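Local structure of IroE-like serine hydrolase (Shewanella oneidensis, 3GFF) at residues I138-G143 and F162-A167; S60-L65 and I253-G258; S39-P44 and T296-Y301. The protein probably hydrolyses ester bonds, as a serine hydrolase of the esterase D family with an alpha/beta-hydrolase fold. All blocks are in the same frame, centred on the assembly; numbering follows the deposited sequence.

Interaction 1: I138-G143 and F162-A167; sequences INVLVG and FSAYLA
Strands 138-143 and 164-167 run parallel, their axes 4.8 Å apart at closest and 12° off in direction, with Val140 beside Ala164, Leu141 beside Tyr165 and Val142 beside Leu166. Leu141 bonds through both backbone atoms: its N donates to Ala164 O, and its O receives Leu166 N at 2.8 Å. Gly143 N continues the pattern to Leu166 O, and Ser163 N to Asn139 O starts it. A water accepts from Asn139 N and bonds Ser163 OG, joining strand 138-143 to the loop before strand 164-167. Leu141 lays its CB over one face of the Phe162 ring, 3.8 Å from the centroid, a CH-pi contact. With CG anti to the backbone N (chi1 -178°), Leu141 also carries CD1 to Phe162 CZ and CD2 to Phe162 CE2, bringing both methyls to the ring that CB covers. On the other face of the sheet, Val140 CG2 meets Ala164 CB at 4.0 Å, and Val142 and Leu166 lie side by side. The two strands and helix 146-156 form a beta-alpha-beta unit, and Gly143 opens the probable GxSxG nucleophile elbow. Leu141 and Tyr165 pack under that helix, Val142 and Leu166 against helix 250-263, and strand 43-48 flanks strand 138-144.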
loop_
_atom_site.group_PDB
_atom_site.type_symbol
_atom_site.label_atom_id
_atom_site.label_comp_id
_atom_site.label_asym_id
_atom_site.label_seq_id
_atom_site.Cartn_x
_atom_site.Cartn_y
_atom_site.Cartn_z
ATOM N N ILE A 138 -20.979 -10.543 6.634
ATOM C CA ILE A 138 -19.828 -10.837 5.793
ATOM C C ILE A 138 -18.545 -10.670 6.618
ATOM O O ILE A 138 -18.202 -9.551 7.035
ATOM C CB ILE A 138 -19.822 -9.931 4.526
ATOM C CG1 ILE A 138 -21.128 -10.122 3.734
ATOM C CG2 ILE A 138 -18.637 -10.246 3.641
ATOM C CD1 ILE A 138 -21.403 -11.568 3.339
ATOM N N ASN A 139 -17.873 -11.790 6.884
ATOM C CA ASN A 139 -16.644 -11.779 7.674
ATOM C C ASN A 139 -15.481 -12.322 6.858
ATOM O O ASN A 139 -15.593 -13.413 6.270
ATOM C CB ASN A 139 -16.808 -12.637 8.929
ATOM C CG ASN A 139 -17.951 -12.195 9.778
ATOM O OD1 ASN A 139 -17.962 -11.076 10.287
ATOM N ND2 ASN A 139 -18.946 -13.065 9.928
ATOM N N VAL A 140 -14.368 -11.587 6.889
ATOM C CA VAL A 140 -13.157 -11.899 6.133
ATOM C C VAL A 140 -11.991 -12.107 7.100
ATOM O O VAL A 140 -11.856 -11.364 8.036
ATOM C CB VAL A 140 -12.818 -10.730 5.127
ATOM C CG1 VAL A 140 -11.485 -10.975 4.365
ATOM C CG2 VAL A 140 -13.980 -10.515 4.148
ATOM N N LEU A 141 -11.176 -13.138 6.877
ATOM C CA LEU A 141 -9.986 -13.398 7.698
ATOM C C LEU A 141 -8.774 -13.187 6.809
ATOM O O LEU A 141 -8.706 -13.763 5.689
ATOM C CB LEU A 141 -9.984 -14.818 8.311
ATOM C CG LEU A 141 -8.804 -15.226 9.238
ATOM C CD1 LEU A 141 -8.696 -14.324 10.464
ATOM C CD2 LEU A 141 -8.962 -16.686 9.672
ATOM N N VAL A 142 -7.835 -12.357 7.299
ATOM C CA VAL A 142 -6.566 -12.060 6.618
ATOM C C VAL A 142 -5.391 -12.603 7.480
ATOM O O VAL A 142 -5.152 -12.147 8.603
ATOM C CB VAL A 142 -6.381 -10.530 6.326
ATOM C CG1 VAL A 142 -5.057 -10.247 5.601
ATOM C CG2 VAL A 142 -7.573 -9.958 5.543
ATOM N N GLY A 143 -4.700 -13.615 6.958
ATOM C CA GLY A 143 -3.591 -14.246 7.641
ATOM C C GLY A 143 -2.358 -14.213 6.754
ATOM O O GLY A 143 -2.436 -14.508 5.563
ATOM N N PHE A 162 -16.567 -17.267 8.849
ATOM C CA PHE A 162 -15.899 -16.572 7.752
ATOM C C PHE A 162 -16.353 -17.056 6.369
ATOM O O PHE A 162 -16.473 -18.240 6.165
ATOM C CB PHE A 162 -14.366 -16.763 7.812
ATOM C CG PHE A 162 -13.718 -16.305 9.080
ATOM C CD1 PHE A 162 -13.568 -14.965 9.353
ATOM C CD2 PHE A 162 -13.199 -17.222 9.988
ATOM C CE1 PHE A 162 -12.930 -14.530 10.532
ATOM C CE2 PHE A 162 -12.563 -16.791 11.173
ATOM C CZ PHE A 162 -12.438 -15.446 11.430
ATOM N N SER A 163 -16.583 -16.131 5.433
ATOM C CA SER A 163 -16.923 -16.497 4.034
ATOM C C SER A 163 -15.731 -16.342 3.088
ATOM O O SER A 163 -15.719 -16.915 1.989
ATOM C CB SER A 163 -18.095 -15.668 3.503
ATOM O OG SER A 163 -17.871 -14.283 3.714
ATOM N N ALA A 164 -14.742 -15.581 3.516
ATOM C CA ALA A 164 -13.589 -15.247 2.661
ATOM C C ALA A 164 -12.324 -15.250 3.452
ATOM O O ALA A 164 -12.279 -14.755 4.601
ATOM C CB ALA A 164 -13.764 -13.823 1.999
ATOM N N TYR A 165 -11.271 -15.715 2.799
ATOM C CA TYR A 165 -9.951 -15.786 3.397
ATOM C C TYR A 165 -8.878 -15.234 2.460
ATOM O O TYR A 165 -8.884 -15.470 1.241
ATOM C CB TYR A 165 -9.597 -17.246 3.708
ATOM C CG TYR A 165 -10.554 -17.970 4.641
ATOM C CD1 TYR A 165 -10.391 -17.881 6.006
ATOM C CD2 TYR A 165 -11.589 -18.754 4.162
ATOM C CE1 TYR A 165 -11.245 -18.520 6.874
ATOM C CE2 TYR A 165 -12.442 -19.441 5.043
ATOM C CZ TYR A 165 -12.250 -19.303 6.400
ATOM O OH TYR A 165 -13.031 -19.914 7.349
ATOM N N LEU A 166 -7.948 -14.524 3.073
ATOM C CA LEU A 166 -6.778 -13.996 2.435
ATOM C C LEU A 166 -5.626 -14.686 3.111
ATOM O O LEU A 166 -5.398 -14.460 4.309
ATOM C CB LEU A 166 -6.654 -12.467 2.555
ATOM C CG LEU A 166 -7.270 -11.709 1.371
ATOM C CD1 LEU A 166 -8.777 -11.797 1.393
ATOM C CD2 LEU A 166 -6.773 -10.249 1.323
ATOM N N ALA A 167 -4.921 -15.535 2.352
ATOM C CA ALA A 167 -3.751 -16.288 2.860
ATOM C C ALA A 167 -2.505 -15.726 2.165
ATOM O O ALA A 167 -2.282 -15.972 1.004
ATOM C CB ALA A 167 -3.918 -17.772 2.599
HETATM O O HOH W 1 -19.145 -14.236 6.223
#

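Interaction 2: S60-L65 and I253-G258; sequences SLLQFL and IGLYDG
Two helices of the alpha/beta-hydrolase fold, 51-65 and 250-263, pack here through apolar side chains, near the interface with the second subunit. The short segments keep 10.5 Å between axes and cross at -29°. Leu61 makes the largest share of the contact from its helix, working against Tyr256 with both methyls. Its CD1 comes to the edge of the ring, near the ring plane, 3.5 Å from Tyr256 CD2, while its CD2 rests 3.8 Å from Tyr256 CB, on the stem of the side chain. Leu61 and Tyr256 cross at about a right angle. Leu65, one turn further along, adds a second methyl to the same ring: its CD2 stands 3.8 Å from Tyr256 CE2. Tyr256 has its CG anti to the backbone N (chi1 -173°), which swings the ring across to the leucines although its CB does not point at them. Leu255 works beside it, setting CD2 4.0 Å from Leu62 CG, again at about a right angle. Leu61, Leu62 and Leu65 thus face Leu255 and the phenol of Tyr256, whose hydroxyl bonds Glu245 of the second subunit and so ties the contact to the dimer. Leu61 also packs on His252 of the second subunit, and Phe64 stacks on His57 of that subunit. Within the chain, Leu62 and Leu65 extend onto Ile259 of helix 250-263 and Ile73 of a loop, while Leu255 reaches the sheet at Val142 and Leu166 of strands 138-144 and 164-168.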
loop_
_atom_site.group_PDB
_atom_site.type_symbol
_atom_site.label_atom_id
_atom_site.label_comp_id
_atom_site.label_asym_id
_atom_site.label_seq_id
_atom_site.Cartn_x
_atom_site.Cartn_y
_atom_site.Cartn_z
ATOM N N SER A 60 -4.466 1.270 7.342
ATOM C CA SER A 60 -4.365 2.519 6.541
ATOM C C SER A 60 -4.642 2.265 5.034
ATOM O O SER A 60 -5.234 3.100 4.343
ATOM C CB SER A 60 -3.040 3.265 6.747
ATOM O OG SER A 60 -1.904 2.511 6.371
ATOM N N LEU A 61 -4.219 1.107 4.534
ATOM C CA LEU A 61 -4.470 0.760 3.148
ATOM C C LEU A 61 -5.982 0.540 2.983
ATOM O O LEU A 61 -6.613 1.138 2.117
ATOM C CB LEU A 61 -3.626 -0.456 2.741
ATOM C CG LEU A 61 -3.946 -1.077 1.382
ATOM C CD1 LEU A 61 -3.763 0.008 0.280
ATOM C CD2 LEU A 61 -3.136 -2.365 1.128
ATOM N N LEU A 62 -6.569 -0.279 3.845
ATOM C CA LEU A 62 -8.011 -0.556 3.766
ATOM C C LEU A 62 -8.907 0.697 3.799
ATOM O O LEU A 62 -9.833 0.829 2.984
ATOM C CB LEU A 62 -8.433 -1.582 4.820
ATOM C CG LEU A 62 -7.921 -2.998 4.571
ATOM C CD1 LEU A 62 -8.142 -3.834 5.790
ATOM C CD2 LEU A 62 -8.588 -3.634 3.375
ATOM N N GLN A 63 -8.643 1.598 4.737
ATOM C CA GLN A 63 -9.362 2.861 4.821
ATOM C C GLN A 63 -9.071 3.715 3.583
ATOM O O GLN A 63 -9.943 4.388 3.105
ATOM C CB GLN A 63 -8.952 3.615 6.082
ATOM C CG GLN A 63 -9.473 2.989 7.397
ATOM C CD GLN A 63 -10.878 3.465 7.814
ATOM O OE1 GLN A 63 -11.268 4.633 7.585
ATOM N NE2 GLN A 63 -11.636 2.576 8.474
ATOM N N PHE A 64 -7.838 3.712 3.080
ATOM C CA PHE A 64 -7.501 4.475 1.872
ATOM C C PHE A 64 -8.302 3.950 0.667
ATOM O O PHE A 64 -8.928 4.709 -0.042
ATOM C CB PHE A 64 -5.989 4.449 1.564
ATOM C CG PHE A 64 -5.626 5.099 0.239
ATOM C CD1 PHE A 64 -5.365 6.451 0.153
ATOM C CD2 PHE A 64 -5.557 4.325 -0.924
ATOM C CE1 PHE A 64 -5.048 7.031 -1.042
ATOM C CE2 PHE A 64 -5.255 4.896 -2.129
ATOM C CZ PHE A 64 -4.992 6.260 -2.186
ATOM N N LEU A 65 -8.310 2.644 0.471
ATOM C CA LEU A 65 -9.034 2.043 -0.655
ATOM C C LEU A 65 -10.554 2.281 -0.657
ATOM O O LEU A 65 -11.190 2.078 -1.688
ATOM C CB LEU A 65 -8.750 0.541 -0.726
ATOM C CG LEU A 65 -7.381 0.060 -1.232
ATOM C CD1 LEU A 65 -7.240 -1.409 -1.054
ATOM C CD2 LEU A 65 -7.247 0.392 -2.674
ATOM N N ILE A 253 1.065 -5.678 -0.487
ATOM C CA ILE A 253 0.567 -5.779 -1.873
ATOM C C ILE A 253 -0.375 -6.969 -2.010
ATOM O O ILE A 253 -1.248 -6.979 -2.890
ATOM C CB ILE A 253 1.746 -5.820 -2.973
ATOM C CG1 ILE A 253 1.239 -5.395 -4.362
ATOM C CG2 ILE A 253 2.437 -7.187 -3.048
ATOM C CD1 ILE A 253 0.588 -3.944 -4.437
ATOM N N GLY A 254 -0.169 -7.986 -1.159
ATOM C CA GLY A 254 -1.020 -9.187 -1.121
ATOM C C GLY A 254 -2.436 -8.840 -0.671
ATOM O O GLY A 254 -3.409 -9.308 -1.257
ATOM N N LEU A 255 -2.552 -8.017 0.372
ATOM C CA LEU A 255 -3.852 -7.511 0.827
ATOM C C LEU A 255 -4.390 -6.528 -0.232
ATOM O O LEU A 255 -5.550 -6.556 -0.598
ATOM C CB LEU A 255 -3.712 -6.790 2.176
ATOM C CG LEU A 255 -4.968 -6.111 2.787
ATOM C CD1 LEU A 255 -6.050 -7.126 3.247
ATOM C CD2 LEU A 255 -4.573 -5.170 3.985
ATOM N N TYR A 256 -3.530 -5.656 -0.740
ATOM C CA TYR A 256 -3.953 -4.726 -1.758
ATOM C C TYR A 256 -4.707 -5.457 -2.881
ATOM O O TYR A 256 -5.860 -5.146 -3.194
ATOM C CB TYR A 256 -2.764 -3.960 -2.299
ATOM C CG TYR A 256 -3.143 -2.840 -3.245
ATOM C CD1 TYR A 256 -3.357 -3.077 -4.608
ATOM C CD2 TYR A 256 -3.282 -1.532 -2.783
ATOM C CE1 TYR A 256 -3.712 -2.024 -5.484
ATOM C CE2 TYR A 256 -3.652 -0.507 -3.622
ATOM C CZ TYR A 256 -3.874 -0.743 -4.976
ATOM O OH TYR A 256 -4.213 0.324 -5.808
ATOM N N ASP A 257 -4.088 -6.484 -3.445
ATOM C CA ASP A 257 -4.686 -7.159 -4.583
ATOM C C ASP A 257 -5.767 -8.112 -4.174
ATOM O O ASP A 257 -6.731 -8.341 -4.953
ATOM C CB ASP A 257 -3.642 -7.922 -5.349
ATOM C CG ASP A 257 -2.697 -7.042 -6.063
ATOM O OD1 ASP A 257 -3.103 -5.920 -6.512
ATOM O OD2 ASP A 257 -1.548 -7.531 -6.232
ATOM N N GLY A 258 -5.601 -8.694 -2.987
ATOM C CA GLY A 258 -6.564 -9.654 -2.472
ATOM C C GLY A 258 -7.907 -9.032 -2.174
ATOM O O GLY A 258 -8.923 -9.554 -2.577
#

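Interaction 3: S39-P44 and T296-Y301; sequences SLEAYP and TPSQQY
Glu41 stretches out fully, CG anti to the backbone N (chi1 178°) and the chain extended beyond it, to set its carboxylate against the first turn of helix 299-311. Ser298, whose OG is likewise anti to its own backbone N, turns that hydroxyl to meet it. The two carboxylate oxygens divide the work: OE2 accepts from Ser298 OG at 2.8 Å, and OE1 from Gln300 N at 3.0 Å. Both donors come on the syn side, Gln300 N 35° out of the carboxylate plane. Ser298 is the N-cap of the helix, and the same OG that donates to Glu41 accepts from Tyr301 N at 3.2 Å. Glu41 lies in the loop just before strand 43-48, and the contact fastens that strand's entry to the start of helix 299-311. A carboxylate beside a helix N-terminus would probably be favoured by the positive end of the helix dipole. Replacing Glu41 with alanine would take away the carboxylate, and Gln300 N and Ser298 OG would probably lose their acceptors, leaving the capping hydroxyl freer to turn. Glu41 CG also lies over one face of the Tyr43 ring, 3.6 Å above its plane. Tyr43 OH takes Gln300 NE2 at 2.7 Å, the donor at the ring edge and the hydroxyl in the amide plane, ring and amide planes 71° apart. Gln300 NE2 donates a second time to Glu34 O.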
loop_
_atom_site.group_PDB
_atom_site.type_symbol
_atom_site.label_atom_id
_atom_site.label_comp_id
_atom_site.label_asym_id
_atom_site.label_seq_id
_atom_site.Cartn_x
_atom_site.Cartn_y
_atom_site.Cartn_z
ATOM N N SER A 39 -25.282 6.629 10.420
ATOM C CA SER A 39 -26.454 5.915 9.939
ATOM C C SER A 39 -26.618 4.600 10.696
ATOM O O SER A 39 -25.875 4.337 11.633
ATOM C CB SER A 39 -26.349 5.623 8.430
ATOM O OG SER A 39 -25.364 4.640 8.145
ATOM N N LEU A 40 -27.593 3.800 10.250
ATOM C CA LEU A 40 -27.856 2.483 10.762
ATOM C C LEU A 40 -27.228 1.410 9.879
ATOM O O LEU A 40 -27.517 0.208 10.027
ATOM C CB LEU A 40 -29.366 2.268 10.886
ATOM C CG LEU A 40 -29.913 3.013 12.090
ATOM C CD1 LEU A 40 -31.403 2.820 12.215
ATOM C CD2 LEU A 40 -29.177 2.535 13.353
ATOM N N GLU A 41 -26.321 1.813 8.996
ATOM C CA GLU A 41 -25.699 0.849 8.083
ATOM C C GLU A 41 -24.852 -0.195 8.834
ATOM O O GLU A 41 -24.176 0.127 9.811
ATOM C CB GLU A 41 -24.891 1.592 7.000
ATOM C CG GLU A 41 -24.172 0.712 6.037
ATOM C CD GLU A 41 -23.506 1.459 4.882
ATOM O OE1 GLU A 41 -23.633 2.683 4.757
ATOM O OE2 GLU A 41 -22.826 0.796 4.080
ATOM N N ALA A 42 -24.905 -1.443 8.359
ATOM C CA ALA A 42 -24.164 -2.558 8.931
ATOM C C ALA A 42 -23.059 -2.825 7.932
ATOM O O ALA A 42 -23.308 -2.789 6.745
ATOM C CB ALA A 42 -25.067 -3.792 9.114
ATOM N N TYR A 43 -21.856 -3.113 8.426
ATOM C CA TYR A 43 -20.650 -3.318 7.610
ATOM C C TYR A 43 -20.053 -4.730 7.721
ATOM O O TYR A 43 -20.296 -5.445 8.688
ATOM C CB TYR A 43 -19.592 -2.318 8.076
ATOM C CG TYR A 43 -20.059 -0.888 7.924
ATOM C CD1 TYR A 43 -19.909 -0.214 6.711
ATOM C CD2 TYR A 43 -20.703 -0.237 8.963
ATOM C CE1 TYR A 43 -20.368 1.087 6.554
ATOM C CE2 TYR A 43 -21.163 1.078 8.829
ATOM C CZ TYR A 43 -21.004 1.726 7.621
ATOM O OH TYR A 43 -21.467 3.009 7.462
ATOM N N PRO A 44 -19.267 -5.139 6.710
ATOM C CA PRO A 44 -18.521 -6.378 6.866
ATOM C C PRO A 44 -17.411 -6.190 7.877
ATOM O O PRO A 44 -17.054 -5.060 8.219
ATOM C CB PRO A 44 -17.899 -6.616 5.489
ATOM C CG PRO A 44 -18.231 -5.425 4.663
ATOM C CD PRO A 44 -19.034 -4.478 5.411
ATOM N N THR A 296 -25.887 -6.725 -0.091
ATOM C CA THR A 296 -26.675 -5.596 -0.618
ATOM C C THR A 296 -25.809 -4.338 -0.757
ATOM O O THR A 296 -24.846 -4.170 -0.023
ATOM C CB THR A 296 -27.884 -5.287 0.295
ATOM O OG1 THR A 296 -27.455 -5.283 1.659
ATOM C CG2 THR A 296 -28.973 -6.363 0.143
ATOM N N PRO A 297 -26.128 -3.470 -1.727
ATOM C CA PRO A 297 -25.303 -2.301 -1.855
ATOM C C PRO A 297 -25.228 -1.443 -0.582
ATOM O O PRO A 297 -26.231 -1.228 0.093
ATOM C CB PRO A 297 -25.968 -1.525 -2.976
ATOM C CG PRO A 297 -26.770 -2.511 -3.714
ATOM C CD PRO A 297 -27.176 -3.532 -2.769
ATOM N N SER A 298 -24.015 -0.993 -0.281
ATOM C CA SER A 298 -23.762 -0.097 0.822
ATOM C C SER A 298 -24.641 1.136 0.743
ATOM O O SER A 298 -24.651 1.814 -0.284
ATOM C CB SER A 298 -22.301 0.377 0.813
ATOM O OG SER A 298 -22.178 1.637 1.494
ATOM N N GLN A 299 -25.339 1.429 1.839
ATOM C CA GLN A 299 -26.181 2.634 1.951
ATOM C C GLN A 299 -25.397 3.949 1.670
ATOM O O GLN A 299 -25.915 4.840 0.991
ATOM C CB GLN A 299 -26.779 2.715 3.360
ATOM C CG GLN A 299 -28.112 3.450 3.444
ATOM C CD GLN A 299 -29.309 2.534 3.178
ATOM O OE1 GLN A 299 -29.235 1.302 3.376
ATOM N NE2 GLN A 299 -30.437 3.134 2.762
ATOM N N GLN A 300 -24.176 4.087 2.213
ATOM C CA GLN A 300 -23.333 5.291 1.961
ATOM C C GLN A 300 -23.011 5.458 0.487
ATOM O O GLN A 300 -23.041 6.563 -0.040
ATOM C CB GLN A 300 -21.942 5.176 2.611
ATOM C CG GLN A 300 -21.860 5.377 4.070
ATOM C CD GLN A 300 -20.443 5.280 4.558
ATOM O OE1 GLN A 300 -19.533 5.882 3.977
ATOM N NE2 GLN A 300 -20.241 4.526 5.651
ATOM N N TYR A 301 -22.602 4.347 -0.117
ATOM C CA TYR A 301 -22.213 4.255 -1.520
ATOM C C TYR A 301 -23.350 4.701 -2.418
ATOM O O TYR A 301 -23.148 5.514 -3.300
ATOM C CB TYR A 301 -21.751 2.817 -1.835
ATOM C CG TYR A 301 -21.236 2.581 -3.243
ATOM C CD1 TYR A 301 -20.223 3.380 -3.780
ATOM C CD2 TYR A 301 -21.722 1.523 -4.020
ATOM C CE1 TYR A 301 -19.728 3.156 -5.056
ATOM C CE2 TYR A 301 -21.240 1.289 -5.308
ATOM C CZ TYR A 301 -20.242 2.109 -5.817
ATOM O OH TYR A 301 -19.753 1.890 -7.081
#

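How the interactions relate
From the N terminus, residues 39-44 lead into strand 43-48, whose chain goes on to helix 51-65. Interaction 3 closes the widest loop, returning at 296-301, the start of helix 299-311 near the C terminus; interaction 2 lies within it, joining 60-65 to 253-258, and interaction 1, the shortest, lies within both, so the three nest without crossing. Interaction 1 sits in the central sheet, and helix 250-263 of interaction 2 covers one face of its strands, with Leu166 also against Gly258. Pro44 of interaction 3 packs on Ile138 across the neighbouring strands. Interactions 2 and 3 stay about 9 Å apart at their nearest atoms, linked through the strand-helix succession and the sheet.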